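Local coordinates for galactofuranose-binding protein YtfQ (Escherichia coli, PDB 2VK2) that binds alpha- and beta-galactofuranose in the periplasm and serves as the solute-binding protein of the YtfQRT-YjfF sugar ABC transporter, at residues A[6-11]-A[45-50]. Numbering follows the deposited sequence.
Sequences GFSQVG and ENQIKA
Gln47 reaches from helix 44-57 to Ser8 on strand 4-9, and its amide makes the polar link between the two. NE2 of Gln47 donates to OG of Ser8 at 3.2 Å. The hydroxyl lies 27° out of the amide plane, and the bond is bent, 135° at the hydrogen. A second, weak bond runs from Gln47 NE2 to the backbone O of Ser8 at 3.3 Å. The same NE2 also donates to Ala65 O, its strongest partner, while OE1 accepts from Val67 N. The buried amide is therefore bonded at both ends. With an alanine here, Ser8 OG, Ala65 O and Val67 N would probably lose this amide as their partner, and a gap would be likely to open beside Ser8.

Van der Waals contact adds little. OG of Ser8 stands anti to its own N (chi1 177°), which turns it to the helix, where it rests 3.3 Å from Gln47 CB. Ala50 CB lies 4.3 Å from Ser8 OG. CG2 of Val10 approaches Gln47 NE2 to 4.2 Å.

The CB of Gln9 leaves the strand on the side away from the helix. Its OE1 accepts from Val10 N and from Arg17, a galactofuranose-binding residue.

Residues 6-9 and 45-50 run nearly antiparallel, and their axes come within 8.4 Å. This is helix-on-sheet packing in the Rossmann-like alpha/beta lobe of a periplasmic binding protein, at the strand end facing the sugar cleft.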
loop_
_atom_site.group_PDB
_atom_site.type_symbol
_atom_site.label_atom_id
_atom_site.label_comp_id
_atom_site.label_asym_id
_atom_site.label_seq_id
_atom_site.Cartn_x
_atom_site.Cartn_y
_atom_site.Cartn_z
ATOM N N GLY A 6 -1.238 -3.292 -21.053
ATOM C CA GLY A 6 0.115 -3.169 -20.529
ATOM C C GLY A 6 0.035 -2.605 -19.125
ATOM O O GLY A 6 -0.523 -1.531 -18.926
ATOM N N PHE A 7 0.585 -3.333 -18.156
ATOM C CA PHE A 7 0.569 -2.921 -16.754
ATOM C C PHE A 7 1.990 -2.594 -16.321
ATOM O O PHE A 7 2.852 -3.473 -16.274
ATOM C CB PHE A 7 -0.038 -4.048 -15.905
ATOM C CG PHE A 7 -0.042 -3.804 -14.404
ATOM C CD1 PHE A 7 0.006 -2.527 -13.846
ATOM C CD2 PHE A 7 -0.148 -4.893 -13.542
ATOM C CE1 PHE A 7 -0.016 -2.353 -12.460
ATOM C CE2 PHE A 7 -0.175 -4.722 -12.166
ATOM C CZ PHE A 7 -0.110 -3.451 -11.624
ATOM N N SER A 8 2.234 -1.312 -16.047
ATOM C CA SER A 8 3.481 -0.877 -15.438
ATOM C C SER A 8 3.354 -1.023 -13.927
ATOM O O SER A 8 2.704 -0.212 -13.263
ATOM C CB SER A 8 3.810 0.571 -15.806
ATOM O OG SER A 8 4.986 0.986 -15.135
ATOM N N GLN A 9 3.975 -2.079 -13.410
ATOM C CA GLN A 9 3.952 -2.433 -11.999
ATOM C C GLN A 9 5.188 -1.834 -11.322
ATOM O O GLN A 9 6.243 -1.707 -11.947
ATOM C CB GLN A 9 3.921 -3.972 -11.893
ATOM C CG GLN A 9 3.877 -4.596 -10.497
ATOM C CD GLN A 9 2.735 -4.084 -9.642
ATOM O OE1 GLN A 9 2.653 -2.894 -9.361
ATOM N NE2 GLN A 9 1.865 -4.989 -9.194
ATOM N N VAL A 10 5.051 -1.447 -10.055
ATOM C CA VAL A 10 6.140 -0.805 -9.309
ATOM C C VAL A 10 7.319 -1.755 -9.142
ATOM O O VAL A 10 8.477 -1.374 -9.322
ATOM C CB VAL A 10 5.668 -0.357 -7.902
ATOM C CG1 VAL A 10 6.837 0.183 -7.075
ATOM C CG2 VAL A 10 4.559 0.674 -8.005
ATOM N N GLY A 11 7.000 -2.996 -8.795
ATOM C CA GLY A 11 7.995 -4.007 -8.474
ATOM C C GLY A 11 7.355 -5.081 -7.619
ATOM O O GLY A 11 6.181 -5.392 -7.791
ATOM N N GLU A 45 11.508 6.086 -13.552
ATOM C CA GLU A 45 11.957 6.186 -14.942
ATOM C C GLU A 45 11.809 4.850 -15.674
ATOM O O GLU A 45 11.532 4.832 -16.870
ATOM C CB GLU A 45 13.388 6.726 -15.047
ATOM C CG GLU A 45 13.814 7.108 -16.480
ATOM C CD GLU A 45 12.986 8.232 -17.109
ATOM O OE1 GLU A 45 12.251 8.939 -16.393
ATOM O OE2 GLU A 45 13.093 8.416 -18.341
ATOM N N ASN A 46 11.973 3.735 -14.959
ATOM C CA ASN A 46 11.698 2.421 -15.545
ATOM C C ASN A 46 10.224 2.275 -15.917
ATOM O O ASN A 46 9.896 1.715 -16.961
ATOM C CB ASN A 46 12.096 1.288 -14.594
ATOM C CG ASN A 46 13.596 1.162 -14.419
ATOM O OD1 ASN A 46 14.381 1.591 -15.262
ATOM N ND2 ASN A 46 14.001 0.548 -13.316
ATOM N N GLN A 47 9.341 2.783 -15.066
ATOM C CA GLN A 47 7.912 2.763 -15.355
ATOM C C GLN A 47 7.581 3.607 -16.583
ATOM O O GLN A 47 6.801 3.184 -17.432
ATOM C CB GLN A 47 7.103 3.256 -14.155
ATOM C CG GLN A 47 7.180 2.345 -12.938
ATOM C CD GLN A 47 6.079 2.635 -11.948
ATOM O OE1 GLN A 47 6.184 3.552 -11.139
ATOM N NE2 GLN A 47 5.003 1.863 -12.017
ATOM N N ILE A 48 8.171 4.797 -16.673
ATOM C CA ILE A 48 7.932 5.688 -17.802
ATOM C C ILE A 48 8.393 5.029 -19.103
ATOM O O ILE A 48 7.674 5.062 -20.102
ATOM C CB ILE A 48 8.602 7.065 -17.579
ATOM C CG1 ILE A 48 7.845 7.829 -16.489
ATOM C CG2 ILE A 48 8.642 7.873 -18.873
ATOM C CD1 ILE A 48 8.550 9.059 -15.991
ATOM N N LYS A 49 9.566 4.401 -19.082
ATOM C CA LYS A 49 10.048 3.639 -20.237
ATOM C C LYS A 49 9.069 2.531 -20.637
ATOM O O LYS A 49 8.807 2.329 -21.821
ATOM C CB LYS A 49 11.423 3.034 -19.957
ATOM C CG LYS A 49 12.548 4.049 -19.899
ATOM C CD LYS A 49 13.810 3.408 -19.362
ATOM C CE LYS A 49 14.990 4.360 -19.392
ATOM N NZ LYS A 49 16.158 3.746 -18.707
ATOM N N ALA A 50 8.528 1.825 -19.648
ATOM C CA ALA A 50 7.570 0.750 -19.913
ATOM C C ALA A 50 6.290 1.290 -20.543
ATOM O O ALA A 50 5.779 0.716 -21.507
ATOM C CB ALA A 50 7.251 -0.007 -18.634
#